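Local coordinates for protein BAT-2 beta-lactamase (Bacillus atrophaeus, PDB 6W5G) that hydrolyses the beta-lactam ring of antibiotics as a class D serine beta-lactamase, probably protecting its Gram-positive host from these drugs, at residues Arg93-Val98 and Met194-Arg199; His181-Asp186 and Val228-Thr233; Phe240-Asp245 and Thr249-Ile254. One frame throughout, in Å; residues are numbered along the deposited sequence.

Contact 1 (Arg93-Val98 and Met194-Arg199). With EDO (1,2-ethanediol), chain G; EDO (1,2-ethanediol), chain D.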
ATOM      1  N   ARG A  93     -15.045  13.058  -2.866  1.00 12.24           N
ATOM      2  CA  ARG A  93     -14.826  14.434  -2.429  1.00 12.30           C
ATOM      3  C   ARG A  93     -13.632  14.581  -1.492  1.00 12.37           C
ATOM      4  O   ARG A  93     -12.879  15.555  -1.598  1.00 14.48           O
ATOM      5  CB  ARG A  93     -16.090  14.944  -1.734  1.00 14.72           C
ATOM      6  CG  ARG A  93     -15.968  16.297  -1.069  1.00 17.94           C
ATOM      7  CD  ARG A  93     -17.207  16.574  -0.204  1.00 20.18           C
ATOM      8  NE  ARG A  93     -18.445  16.540  -0.978  1.00 22.88           N
ATOM      9  CZ  ARG A  93     -19.336  15.551  -0.945  1.00 24.70           C
ATOM     10  NH1 ARG A  93     -19.144  14.492  -0.167  1.00 24.58           N
ATOM     11  NH2 ARG A  93     -20.434  15.629  -1.686  1.00 26.37           N
ATOM     12  N   ASP A  94     -13.470  13.654  -0.560  1.00 11.98           N
ATOM     13  CA  ASP A  94     -12.448  13.720   0.483  1.00 11.89           C
ATOM     14  C   ASP A  94     -12.408  12.355   1.172  1.00 11.65           C
ATOM     15  O   ASP A  94     -13.058  11.397   0.728  1.00 11.76           O
ATOM     16  CB  ASP A  94     -12.683  14.901   1.437  1.00 12.98           C
ATOM     17  CG  ASP A  94     -14.065  14.878   2.078  1.00 14.89           C
ATOM     18  OD1 ASP A  94     -14.594  13.779   2.323  1.00 13.17           O
ATOM     19  OD2 ASP A  94     -14.617  15.967   2.364  1.00 17.89           O
ATOM     20  N   GLU A  95     -11.644  12.270   2.262  1.00 11.33           N
ATOM     21  CA  GLU A  95     -11.487  11.017   2.995  1.00 11.40           C
ATOM     22  C   GLU A  95     -12.766  10.588   3.697  1.00 10.00           C
ATOM     23  O   GLU A  95     -12.846   9.450   4.182  1.00 10.88           O
ATOM     24  CB  GLU A  95     -10.354  11.142   4.019  1.00 12.23           C
ATOM     25  CG  GLU A  95     -10.641  12.100   5.178  1.00 13.00           C
ATOM     26  CD  GLU A  95     -10.133  13.513   4.942  1.00 13.53           C
ATOM     27  OE1 GLU A  95      -9.329  14.003   5.759  1.00 14.41           O
ATOM     28  OE2 GLU A  95     -10.552  14.149   3.956  1.00 13.70           O
ATOM     29  N   TYR A  96     -13.762  11.469   3.760  1.00 10.67           N
ATOM     30  CA  TYR A  96     -15.007  11.218   4.470  1.00 10.12           C
ATOM     31  C   TYR A  96     -16.189  10.993   3.534  1.00  9.98           C
ATOM     32  O   TYR A  96     -17.337  11.011   3.993  1.00 12.50           O
ATOM     33  CB  TYR A  96     -15.315  12.394   5.390  1.00 10.70           C
ATOM     34  CG  TYR A  96     -14.285  12.698   6.449  1.00 10.47           C
ATOM     35  CD1 TYR A  96     -13.939  11.746   7.405  1.00 10.67           C
ATOM     36  CD2 TYR A  96     -13.706  13.963   6.536  1.00 11.20           C
ATOM     37  CE1 TYR A  96     -13.026  12.039   8.411  1.00 11.45           C
ATOM     38  CE2 TYR A  96     -12.801  14.272   7.535  1.00 11.32           C
ATOM     39  CZ  TYR A  96     -12.464  13.304   8.470  1.00 11.62           C
ATOM     40  OH  TYR A  96     -11.573  13.610   9.471  1.00 12.94           O
ATOM     41  N   ASP A  97     -15.951  10.782   2.238  1.00  9.25           N
ATOM     42  CA  ASP A  97     -17.048  10.648   1.275  1.00  9.42           C
ATOM     43  C   ASP A  97     -17.783   9.333   1.534  1.00  9.98           C
ATOM     44  O   ASP A  97     -17.223   8.251   1.330  1.00 10.57           O
ATOM     45  CB  ASP A  97     -16.475  10.696  -0.144  1.00 10.57           C
ATOM     46  CG  ASP A  97     -17.551  10.826  -1.212  1.00 12.99           C
ATOM     47  OD1 ASP A  97     -18.591  10.151  -1.092  1.00 15.70           O
ATOM     48  OD2 ASP A  97     -17.357  11.595  -2.184  1.00 14.01           O
ATOM     49  N   VAL A  98     -19.033   9.417   1.990  1.00 10.47           N
ATOM     50  CA  VAL A  98     -19.768   8.231   2.423  1.00  9.86           C
ATOM     51  C   VAL A  98     -20.436   7.565   1.228  1.00 10.18           C
ATOM     52  O   VAL A  98     -21.199   8.204   0.488  1.00 11.99           O
ATOM     53  CB  VAL A  98     -20.829   8.592   3.474  1.00 10.58           C
ATOM     54  CG1 VAL A  98     -21.640   7.349   3.840  1.00 10.79           C
ATOM     55  CG2 VAL A  98     -20.192   9.217   4.708  1.00 10.75           C
ATOM     56  N   MET A 194      -2.268  14.414  -1.901  1.00  9.69           N
ATOM     57  CA  MET A 194      -1.253  13.497  -1.398  1.00 10.11           C
ATOM     58  C   MET A 194      -1.180  13.525   0.124  1.00 10.53           C
ATOM     59  O   MET A 194      -1.025  12.477   0.756  1.00 11.09           O
ATOM     60  CB  MET A 194       0.097  13.808  -2.033  1.00 10.10           C
ATOM     61  CG  MET A 194       0.116  13.413  -3.499  1.00 10.82           C
ATOM     62  SD  MET A 194       1.680  13.665  -4.358  1.00 11.90           S
ATOM     63  CE  MET A 194       1.732  15.449  -4.532  1.00 12.77           C
ATOM     64  N   LYS A 195      -1.305  14.712   0.734  1.00 10.28           N
ATOM     65  CA  LYS A 195      -1.353  14.778   2.191  1.00 10.60           C
ATOM     66  C   LYS A 195      -2.539  13.987   2.738  1.00 10.09           C
ATOM     67  O   LYS A 195      -2.401  13.256   3.726  1.00 10.61           O
ATOM     68  CB  LYS A 195      -1.412  16.232   2.667  1.00 12.52           C
ATOM     69  CG  LYS A 195      -0.156  17.061   2.386  1.00 14.26           C
ATOM     70  CD  LYS A 195       1.070  16.542   3.140  1.00 15.15           C
ATOM     71  CE  LYS A 195       2.181  17.598   3.250  1.00 15.63           C
ATOM     72  NZ  LYS A 195       2.719  18.042   1.922  1.00 16.06           N
ATOM     73  N   THR A 196      -3.713  14.115   2.104  1.00  9.73           N
ATOM     74  CA  THR A 196      -4.908  13.416   2.572  1.00 10.46           C
ATOM     75  C   THR A 196      -4.730  11.904   2.503  1.00  9.25           C
ATOM     76  O   THR A 196      -5.057  11.182   3.455  1.00  9.76           O
ATOM     77  CB  THR A 196      -6.117  13.846   1.738  1.00 10.99           C
ATOM     78  OG1 THR A 196      -6.381  15.233   1.967  1.00 12.95           O
ATOM     79  CG2 THR A 196      -7.360  13.025   2.106  1.00 12.06           C
ATOM     80  N   VAL A 197      -4.224  11.402   1.373  1.00  9.21           N
ATOM     81  CA  VAL A 197      -4.079   9.960   1.218  1.00  9.20           C
ATOM     82  C   VAL A 197      -3.023   9.427   2.176  1.00  9.49           C
ATOM     83  O   VAL A 197      -3.192   8.360   2.774  1.00  9.56           O
ATOM     84  CB  VAL A 197      -3.794   9.589  -0.251  1.00 10.09           C
ATOM     85  CG1 VAL A 197      -3.445   8.098  -0.367  1.00 11.09           C
ATOM     86  CG2 VAL A 197      -5.018   9.924  -1.123  1.00 10.78           C
ATOM     87  N   LYS A 198      -1.917  10.159   2.344  1.00 10.02           N
ATOM     88  CA  LYS A 198      -0.940   9.722   3.336  1.00  8.69           C
ATOM     89  C   LYS A 198      -1.556   9.659   4.732  1.00  9.84           C
ATOM     90  O   LYS A 198      -1.339   8.689   5.467  1.00 10.39           O
ATOM     91  CB  LYS A 198       0.320  10.589   3.277  1.00 10.08           C
ATOM     92  CG  LYS A 198       1.182  10.244   2.045  1.00 10.74           C
ATOM     93  CD  LYS A 198       2.504  11.005   2.004  1.00 11.47           C
ATOM     94  CE  LYS A 198       2.312  12.423   1.481  1.00 12.40           C
ATOM     95  NZ  LYS A 198       3.613  13.151   1.418  1.00 13.73           N
ATOM     96  N   ARG A 199      -2.360  10.661   5.105  1.00  9.43           N
ATOM     97  CA  ARG A 199      -3.024  10.627   6.409  1.00 10.77           C
ATOM     98  C   ARG A 199      -3.950   9.417   6.524  1.00  9.88           C
ATOM     99  O   ARG A 199      -4.047   8.794   7.597  1.00 11.15           O
ATOM    100  CB  ARG A 199      -3.809  11.921   6.616  1.00 15.03           C
ATOM    101  CG  ARG A 199      -4.058  12.298   8.047  1.00 20.15           C
ATOM    102  CD  ARG A 199      -4.366  13.799   8.104  1.00 21.42           C
ATOM    103  NE  ARG A 199      -5.523  14.157   7.276  1.00 26.36           N
ATOM    104  CZ  ARG A 199      -5.497  15.053   6.292  1.00 27.94           C
ATOM    105  NH1 ARG A 199      -4.366  15.685   6.000  1.00 29.56           N
ATOM    106  NH2 ARG A 199      -6.599  15.315   5.593  1.00 27.79           N
TER
HETATM  107  C1  EDO G 305       3.389  12.990   5.742  1.00 33.67           C
HETATM  108  O1  EDO G 305       2.501  13.375   4.680  1.00 31.98           O
HETATM  109  C2  EDO G 305       4.793  13.473   5.406  1.00 34.81           C
HETATM  110  O2  EDO G 305       5.037  13.214   4.017  1.00 34.91           O
HETATM  111  C1  EDO D 302      -7.183  18.935   5.496  1.00 47.40           C
HETATM  112  O1  EDO D 302      -6.579  18.071   4.527  1.00 48.17           O
HETATM  113  C2  EDO D 302      -8.116  19.902   4.778  1.00 47.33           C
HETATM  114  O2  EDO D 302      -8.961  19.164   3.889  1.00 47.46           O
HETATM  115  O   HOH W   1      -8.907  16.057   3.000  1.00 24.04           O
HETATM  116  O   HOH W   2      -6.926  11.998   5.413  1.00 29.29           O
HETATM  117  O   HOH W   3      -8.174  12.832   7.862  1.00 39.13           O
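Glu95, at the second position of a type I beta turn from Asp94 to Asp97, faces Thr196 on helix 191-200, their CA atoms 7.0 Å apart. The carboxylate of Glu95 then reaches Arg199, one helical turn further on, and forms a salt bridge in which Arg199 NH2 donates to Glu95 OE1 at 3.0 Å. The N-H points almost straight at the oxygen (165°) and OE1 lies in the guanidinium plane; the carboxylate plane is turned 38° from the guanidinium, and the nitrogen comes in on the syn side, tilted out of the carboxylate plane. Glu95 CG is folded between the backbone N and the carbonyl carbon (chi1 68°), and a further bend at chi2 sets the Glu95 side chain about at right angles to that of Thr196. Alongside the acid, the methyl CG2 of Thr196 touches CD and OE2, 3.9 Å from Glu95 OE2, and Thr196 CA lies over one face of the guanidinium, offset toward its rim. Thr196 OG1 is hydrogen-bonded to Pro192 O of its own helix. Three waters complete the surface network: one donates to Glu95 OE2 (2.7 Å) and to Thr196 OG1, another donates to Thr196 O and, weakly, to Glu95 OE1, and a third bridges Arg199 NE and Glu95 OE1. A 1,2-ethanediol, probably from the crystallisation liquor, accepts a second bond from Arg199 NH2. On the loop side, Asp94 OD1 takes the N-H of Tyr96 at 2.8 Å, and Glu95 CG sits over the centre of the Tyr96 ring. A hydrated salt bridge thus fastens an Asx turn, superposed on a beta turn, to the surface of a helix within the penicillin-binding transpeptidase fold.

Contact 2 (His181-Asp186 and Val228-Thr233)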
ATOM      1  N   HIS A 181       7.788   8.074  -4.072  1.00 10.95           N
ATOM      2  CA  HIS A 181       7.320   9.245  -4.806  1.00 11.88           C
ATOM      3  C   HIS A 181       6.150   9.911  -4.098  1.00 10.96           C
ATOM      4  O   HIS A 181       6.050  11.142  -4.085  1.00 12.00           O
ATOM      5  CB  HIS A 181       6.947   8.854  -6.236  1.00 13.71           C
ATOM      6  CG  HIS A 181       8.117   8.412  -7.058  1.00 19.37           C
ATOM      7  ND1 HIS A 181       7.993   7.557  -8.129  1.00 22.88           N
ATOM      8  CD2 HIS A 181       9.436   8.686  -6.945  1.00 22.86           C
ATOM      9  CE1 HIS A 181       9.184   7.343  -8.660  1.00 24.01           C
ATOM     10  NE2 HIS A 181      10.078   8.019  -7.961  1.00 23.92           N
ATOM     11  N   LEU A 182       5.256   9.116  -3.506  1.00 10.34           N
ATOM     12  CA  LEU A 182       4.162   9.690  -2.733  1.00 10.83           C
ATOM     13  C   LEU A 182       4.685  10.407  -1.496  1.00 10.50           C
ATOM     14  O   LEU A 182       4.242  11.523  -1.179  1.00 10.13           O
ATOM     15  CB  LEU A 182       3.179   8.591  -2.346  1.00 10.29           C
ATOM     16  CG  LEU A 182       2.039   9.026  -1.424  1.00  9.35           C
ATOM     17  CD1 LEU A 182       1.249  10.183  -2.027  1.00 10.38           C
ATOM     18  CD2 LEU A 182       1.128   7.843  -1.088  1.00 10.53           C
ATOM     19  N   TYR A 183       5.634   9.785  -0.788  1.00 10.62           N
ATOM     20  CA  TYR A 183       6.228  10.424   0.383  1.00 12.07           C
ATOM     21  C   TYR A 183       6.847  11.770   0.023  1.00 12.67           C
ATOM     22  O   TYR A 183       6.621  12.775   0.710  1.00 12.52           O
ATOM     23  CB  TYR A 183       7.283   9.503   1.006  1.00 12.64           C
ATOM     24  CG  TYR A 183       7.998  10.148   2.169  1.00 14.10           C
ATOM     25  CD1 TYR A 183       7.472  10.085   3.455  1.00 15.79           C
ATOM     26  CD2 TYR A 183       9.177  10.853   1.980  1.00 15.55           C
ATOM     27  CE1 TYR A 183       8.113  10.694   4.515  1.00 17.46           C
ATOM     28  CE2 TYR A 183       9.821  11.456   3.028  1.00 16.70           C
ATOM     29  CZ  TYR A 183       9.289  11.375   4.295  1.00 17.39           C
ATOM     30  OH  TYR A 183       9.926  11.981   5.356  1.00 20.31           O
ATOM     31  N   LYS A 184       7.659  11.800  -1.038  1.00 12.02           N
ATOM     32  CA  LYS A 184       8.336  13.015  -1.474  1.00 12.56           C
ATOM     33  C   LYS A 184       7.437  13.947  -2.270  1.00 13.11           C
ATOM     34  O   LYS A 184       7.853  15.073  -2.570  1.00 14.69           O
ATOM     35  CB  LYS A 184       9.559  12.649  -2.318  1.00 13.40           C
ATOM     36  CG  LYS A 184      10.570  11.840  -1.546  1.00 15.48           C
ATOM     37  CD  LYS A 184      11.806  11.533  -2.360  1.00 18.71           C
ATOM     38  CE  LYS A 184      12.865  10.870  -1.492  1.00 21.11           C
ATOM     39  NZ  LYS A 184      13.992  10.341  -2.311  1.00 23.82           N
ATOM     40  N   GLU A 185       6.225  13.507  -2.605  1.00 13.57           N
ATOM     41  CA  GLU A 185       5.280  14.291  -3.404  1.00 13.92           C
ATOM     42  C   GLU A 185       5.845  14.626  -4.783  1.00 15.66           C
ATOM     43  O   GLU A 185       5.588  15.693  -5.352  1.00 17.38           O
ATOM     44  CB  GLU A 185       4.736  15.497  -2.640  1.00 14.63           C
ATOM     45  CG  GLU A 185       4.176  15.006  -1.319  1.00 14.77           C
ATOM     46  CD  GLU A 185       3.359  16.008  -0.563  1.00 15.33           C
ATOM     47  OE1 GLU A 185       3.174  17.154  -1.036  1.00 15.52           O
ATOM     48  OE2 GLU A 185       2.899  15.632   0.528  1.00 16.89           O
ATOM     49  N   ASP A 186       6.621  13.683  -5.311  1.00 16.02           N
ATOM     50  CA  ASP A 186       7.076  13.677  -6.700  1.00 18.83           C
ATOM     51  C   ASP A 186       6.114  12.844  -7.549  1.00 17.50           C
ATOM     52  O   ASP A 186       6.493  11.862  -8.187  1.00 19.28           O
ATOM     53  CB  ASP A 186       8.490  13.107  -6.781  1.00 21.43           C
ATOM     54  CG  ASP A 186       9.526  13.997  -6.123  1.00 27.71           C
ATOM     55  OD1 ASP A 186       9.351  15.237  -6.126  1.00 31.30           O
ATOM     56  OD2 ASP A 186      10.528  13.448  -5.608  1.00 28.78           O
ATOM     57  N   VAL A 228       2.965  -2.102   2.439  1.00  8.74           N
ATOM     58  CA  VAL A 228       3.784  -1.062   1.824  1.00  8.97           C
ATOM     59  C   VAL A 228       3.529   0.252   2.548  1.00  8.43           C
ATOM     60  O   VAL A 228       2.396   0.545   2.937  1.00  9.59           O
ATOM     61  CB  VAL A 228       3.517  -0.946   0.303  1.00  8.75           C
ATOM     62  CG1 VAL A 228       3.671  -2.315  -0.385  1.00 10.48           C
ATOM     63  CG2 VAL A 228       2.123  -0.356   0.005  1.00  8.95           C
ATOM     64  N   GLY A 229       4.577   1.043   2.744  1.00  8.61           N
ATOM     65  CA  GLY A 229       4.357   2.286   3.469  1.00  9.06           C
ATOM     66  C   GLY A 229       5.645   2.952   3.888  1.00  8.60           C
ATOM     67  O   GLY A 229       6.682   2.806   3.232  1.00  9.76           O
ATOM     68  N   PHE A 230       5.560   3.704   4.981  1.00  9.16           N
ATOM     69  CA  PHE A 230       6.714   4.433   5.477  1.00  8.93           C
ATOM     70  C   PHE A 230       6.525   4.727   6.955  1.00  9.29           C
ATOM     71  O   PHE A 230       5.417   4.655   7.488  1.00 10.23           O
ATOM     72  CB  PHE A 230       7.002   5.711   4.666  1.00 10.46           C
ATOM     73  CG  PHE A 230       5.845   6.670   4.576  1.00 12.18           C
ATOM     74  CD1 PHE A 230       4.906   6.553   3.562  1.00 13.98           C
ATOM     75  CD2 PHE A 230       5.723   7.719   5.482  1.00 13.47           C
ATOM     76  CE1 PHE A 230       3.854   7.446   3.462  1.00 14.62           C
ATOM     77  CE2 PHE A 230       4.670   8.625   5.384  1.00 13.75           C
ATOM     78  CZ  PHE A 230       3.734   8.481   4.377  1.00 14.19           C
ATOM     79  N   ILE A 231       7.624   5.060   7.612  1.00  9.89           N
ATOM     80  CA  ILE A 231       7.601   5.386   9.027  1.00  9.53           C
ATOM     81  C   ILE A 231       8.411   6.651   9.244  1.00 11.39           C
ATOM     82  O   ILE A 231       9.488   6.817   8.663  1.00 11.76           O
ATOM     83  CB  ILE A 231       8.103   4.213   9.903  1.00  9.04           C
ATOM     84  CG1 ILE A 231       8.045   4.590  11.390  1.00 10.69           C
ATOM     85  CG2 ILE A 231       9.505   3.744   9.463  1.00 11.85           C
ATOM     86  CD1 ILE A 231       8.233   3.400  12.318  1.00 11.82           C
ATOM     87  N   THR A 232       7.876   7.555  10.055  1.00 11.55           N
ATOM     88  CA  THR A 232       8.562   8.780  10.433  1.00 12.09           C
ATOM     89  C   THR A 232       8.882   8.746  11.919  1.00 12.94           C
ATOM     90  O   THR A 232       8.060   8.323  12.737  1.00 13.61           O
ATOM     91  CB  THR A 232       7.727  10.027  10.102  1.00 12.08           C
ATOM     92  OG1 THR A 232       6.490  10.010  10.834  1.00 13.57           O
ATOM     93  CG2 THR A 232       7.443  10.104   8.599  1.00 13.26           C
ATOM     94  N   THR A 233      10.095   9.158  12.258  1.00 13.91           N
ATOM     95  CA  THR A 233      10.493   9.424  13.627  1.00 17.46           C
ATOM     96  C   THR A 233      11.072  10.831  13.642  1.00 21.93           C
ATOM     97  O   THR A 233      11.142  11.502  12.607  1.00 24.13           O
ATOM     98  CB  THR A 233      11.540   8.414  14.108  1.00 18.56           C
ATOM     99  OG1 THR A 233      12.747   8.590  13.353  1.00 18.94           O
ATOM    100  CG2 THR A 233      11.032   6.974  13.941  1.00 19.15           C
TER
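Phe230, the first residue of strand segment 228-233 to meet helix 172-184, turns a ring face to the edge of Tyr183. Its CG lies between the backbone N and the carbonyl carbon (chi1 56°), which stands the ring out from the sheet toward the helix. Tyr183 CD1 sits above this face, displaced toward the rim and 3.6 Å from Phe230 CD2. The ring centroids are 5.2 Å apart and the planes 73° from each other, a T-shaped pair. Phe230 also stacks with Tyr212 of the adjacent strand. Ile231 points away from the helix, and Thr232 returns to it: its methyl CG2 meets the edge of the tyrosine ring near the plane, 4.2 Å from Tyr183 CE1. The phenol oxygen of Tyr183 is hydrogen-bonded to Ser237 OG on strand 236-244. Just beyond Tyr183 the helix ends in a Schellman motif, with Glu185 at positive phi and Asp186 N bonded to His181 O. With no hydrogen bond between the two segments, the contact rests on dispersion and on the weak electrostatic attraction of ring C-H groups for a pi face, while the polar tip of Tyr183 is satisfied by the neighbouring strand.

Contact 3 (Phe240-Asp245 and Thr249-Ile254)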
ATOM      1  N   PHE A 240       9.197   1.425   3.221  1.00  9.27           N
ATOM      2  CA  PHE A 240       9.339  -0.022   3.286  1.00  8.33           C
ATOM      3  C   PHE A 240       8.328  -0.718   2.386  1.00  8.81           C
ATOM      4  O   PHE A 240       7.242  -0.199   2.101  1.00  9.14           O
ATOM      5  CB  PHE A 240       9.203  -0.554   4.726  1.00  9.22           C
ATOM      6  CG  PHE A 240       7.917  -0.152   5.387  1.00 10.02           C
ATOM      7  CD1 PHE A 240       6.717  -0.793   5.077  1.00 10.47           C
ATOM      8  CD2 PHE A 240       7.903   0.881   6.313  1.00 12.20           C
ATOM      9  CE1 PHE A 240       5.530  -0.391   5.659  1.00 11.51           C
ATOM     10  CE2 PHE A 240       6.720   1.276   6.910  1.00 11.58           C
ATOM     11  CZ  PHE A 240       5.537   0.632   6.592  1.00 11.83           C
ATOM     12  N   VAL A 241       8.700  -1.915   1.952  1.00  9.16           N
ATOM     13  CA  VAL A 241       7.792  -2.831   1.274  1.00  8.72           C
ATOM     14  C   VAL A 241       8.091  -4.232   1.779  1.00  9.48           C
ATOM     15  O   VAL A 241       9.246  -4.669   1.747  1.00 10.67           O
ATOM     16  CB  VAL A 241       7.969  -2.786  -0.255  1.00  9.92           C
ATOM     17  CG1 VAL A 241       7.263  -3.975  -0.913  1.00 11.03           C
ATOM     18  CG2 VAL A 241       7.461  -1.466  -0.822  1.00 10.89           C
ATOM     19  N   THR A 242       7.060  -4.935   2.240  1.00  9.16           N
ATOM     20  CA  THR A 242       7.150  -6.360   2.521  1.00  8.83           C
ATOM     21  C   THR A 242       6.188  -7.082   1.594  1.00  8.71           C
ATOM     22  O   THR A 242       5.050  -6.638   1.412  1.00  9.89           O
ATOM     23  CB  THR A 242       6.801  -6.640   3.979  1.00  9.71           C
ATOM     24  OG1 THR A 242       7.763  -5.988   4.814  1.00 11.46           O
ATOM     25  CG2 THR A 242       6.827  -8.138   4.255  1.00 11.00           C
ATOM     26  N   ASN A 243       6.652  -8.183   1.000  1.00  8.33           N
ATOM     27  CA  ASN A 243       5.855  -8.976   0.073  1.00  9.10           C
ATOM     28  C   ASN A 243       6.222 -10.426   0.348  1.00  9.61           C
ATOM     29  O   ASN A 243       7.405 -10.756   0.416  1.00 12.10           O
ATOM     30  CB  ASN A 243       6.182  -8.555  -1.372  1.00 10.35           C
ATOM     31  CG  ASN A 243       5.736  -9.567  -2.409  1.00 12.41           C
ATOM     32  OD1 ASN A 243       6.522 -10.401  -2.842  1.00 14.16           O
ATOM     33  ND2 ASN A 243       4.493  -9.456  -2.857  1.00 12.38           N
ATOM     34  N   VAL A 244       5.229 -11.290   0.551  1.00  9.74           N
ATOM     35  CA  VAL A 244       5.493 -12.600   1.138  1.00 11.12           C
ATOM     36  C   VAL A 244       4.401 -13.567   0.706  1.00 10.49           C
ATOM     37  O   VAL A 244       3.298 -13.158   0.335  1.00 10.96           O
ATOM     38  CB  VAL A 244       5.590 -12.484   2.684  1.00 12.03           C
ATOM     39  CG1 VAL A 244       4.235 -12.055   3.284  1.00 12.84           C
ATOM     40  CG2 VAL A 244       6.115 -13.775   3.317  1.00 13.91           C
ATOM     41  N   ASP A 245       4.710 -14.866   0.762  1.00 11.29           N
ATOM     42  CA  ASP A 245       3.756 -15.923   0.440  1.00 12.88           C
ATOM     43  C   ASP A 245       2.846 -16.236   1.624  1.00 12.95           C
ATOM     44  O   ASP A 245       2.713 -17.395   2.037  1.00 14.44           O
ATOM     45  CB  ASP A 245       4.479 -17.168  -0.088  1.00 13.41           C
ATOM     46  CG  ASP A 245       5.346 -17.864   0.970  1.00 14.56           C
ATOM     47  OD1 ASP A 245       5.760 -17.212   1.951  1.00 15.14           O
ATOM     48  OD2 ASP A 245       5.619 -19.079   0.804  1.00 17.29           O
ATOM     49  N   THR A 249      -1.763  -9.502   6.696  1.00 11.55           N
ATOM     50  CA  THR A 249      -1.496  -9.361   8.126  1.00 12.35           C
ATOM     51  C   THR A 249      -0.120  -9.915   8.481  1.00 11.50           C
ATOM     52  O   THR A 249       0.625  -9.301   9.255  1.00 12.29           O
ATOM     53  CB  THR A 249      -2.600 -10.046   8.935  1.00 13.08           C
ATOM     54  OG1 THR A 249      -3.842  -9.357   8.719  1.00 16.92           O
ATOM     55  CG2 THR A 249      -2.274 -10.032  10.438  1.00 14.94           C
ATOM     56  N   ALA A 250       0.241 -11.074   7.919  1.00 11.06           N
ATOM     57  CA  ALA A 250       1.588 -11.596   8.137  1.00 11.41           C
ATOM     58  C   ALA A 250       2.639 -10.630   7.610  1.00 10.41           C
ATOM     59  O   ALA A 250       3.670 -10.405   8.257  1.00 11.10           O
ATOM     60  CB  ALA A 250       1.737 -12.960   7.472  1.00 11.08           C
ATOM     61  N   ALA A 251       2.398 -10.052   6.430  1.00  9.76           N
ATOM     62  CA  ALA A 251       3.344  -9.090   5.871  1.00  9.85           C
ATOM     63  C   ALA A 251       3.509  -7.888   6.789  1.00  9.77           C
ATOM     64  O   ALA A 251       4.626  -7.387   6.982  1.00  9.87           O
ATOM     65  CB  ALA A 251       2.864  -8.638   4.490  1.00 10.25           C
ATOM     66  N   LYS A 252       2.403  -7.408   7.358  1.00 10.15           N
ATOM     67  CA  LYS A 252       2.476  -6.268   8.259  1.00 11.03           C
ATOM     68  C   LYS A 252       3.233  -6.630   9.529  1.00 10.03           C
ATOM     69  O   LYS A 252       4.061  -5.845  10.010  1.00 11.00           O
ATOM     70  CB  LYS A 252       1.069  -5.763   8.583  1.00 10.80           C
ATOM     71  CG  LYS A 252       1.063  -4.565   9.525  1.00 13.05           C
ATOM     72  CD  LYS A 252      -0.337  -4.074   9.814  1.00 14.51           C
ATOM     73  CE  LYS A 252      -0.304  -3.082  10.971  1.00 17.80           C
ATOM     74  NZ  LYS A 252      -1.643  -2.525  11.307  1.00 21.49           N
ATOM     75  N   ASN A 253       2.966  -7.820  10.082  1.00  9.90           N
ATOM     76  CA  ASN A 253       3.619  -8.225  11.324  1.00 10.42           C
ATOM     77  C   ASN A 253       5.117  -8.429  11.124  1.00 11.10           C
ATOM     78  O   ASN A 253       5.916  -8.092  12.005  1.00 11.06           O
ATOM     79  CB  ASN A 253       2.960  -9.494  11.870  1.00 11.92           C
ATOM     80  CG  ASN A 253       1.552  -9.246  12.387  1.00 14.46           C
ATOM     81  OD1 ASN A 253       1.154  -8.102  12.626  1.00 16.58           O
ATOM     82  ND2 ASN A 253       0.788 -10.322  12.563  1.00 16.32           N
ATOM     83  N   ILE A 254       5.518  -8.980   9.973  1.00 10.02           N
ATOM     84  CA  ILE A 254       6.940  -9.055   9.646  1.00 10.67           C
ATOM     85  C   ILE A 254       7.541  -7.658   9.633  1.00 10.34           C
ATOM     86  O   ILE A 254       8.616  -7.419  10.200  1.00 10.53           O
ATOM     87  CB  ILE A 254       7.145  -9.766   8.294  1.00 11.18           C
ATOM     88  CG1 ILE A 254       6.834 -11.258   8.413  1.00 11.64           C
ATOM     89  CG2 ILE A 254       8.571  -9.549   7.778  1.00 11.83           C
ATOM     90  CD1 ILE A 254       6.647 -11.949   7.089  1.00 13.63           C
TER
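Thr242 and Val244 each send one methyl anti to the backbone N, Thr242 CG2 through chi1 -63° and Val244 CG2 through chi1 65°; the second Val244 methyl, CG1, is held between the backbone N and the carbonyl carbon. These settings bring both residues' methyl groups against Ala251 and Ile254 of helix 248-261. Ala251 is the residue nearest the strand, its CA 5.8 Å from that of Thr242, and its small CB touches both strand side chains: Val244 CG1 lies 3.9 Å from Ala251 CB, and Thr242 CG2 is 4.0 Å from the same methyl. Thr242 CG2 also rests on the helix backbone, 3.6 Å from Ala251 O. One turn on, the branched Ile254 spans the same two residues, its CG2 meeting Thr242 CG2 at 4.2 Å and its CD1 approaching Val244 CG2 at 4.2 Å. All four touching residues are buried, and no hydrogen bond passes between the segments. The one polar side-chain atom among them, Thr242 OG1, is hydrogen-bonded to Thr255 OG1 of the helix, and Thr255 OG1 is hydrogen-bonded to Ala251 O as well. The axes of the short strand and helix segments approach to 7.9 Å, at 134° between their N-to-C directions, so the helix runs back obliquely across the sheet the chain has just left. Strand 236-244 runs in that antiparallel sheet between strands 48-54 and 225-233, with helix 248-261 packed on one of its faces; on the other, Asn243 points away from this helix, and both Val241 and Asn243 touch helix 172-184.

From the N terminus, the loop 93-98 is the first piece to be paired: contact 1 closes on helix 191-200, 96 residues later. Before it closes, the chain passes through helix 172-184, whose end opens contact 2; this one closes on strand 225-233, so contacts 1 and 2 cross. They also touch directly, as Lys195 and Lys198 of helix 191-200 both form salt bridges with Glu185. Contact 3 follows in series and closes a short connection from strand 236-244 to helix 248-261. Contacts 2 and 3 share the central antiparallel sheet through neighbouring strands, whereas contacts 1 and 3 lie on opposite sides of the chain's centre, their own centres about 24 Å apart.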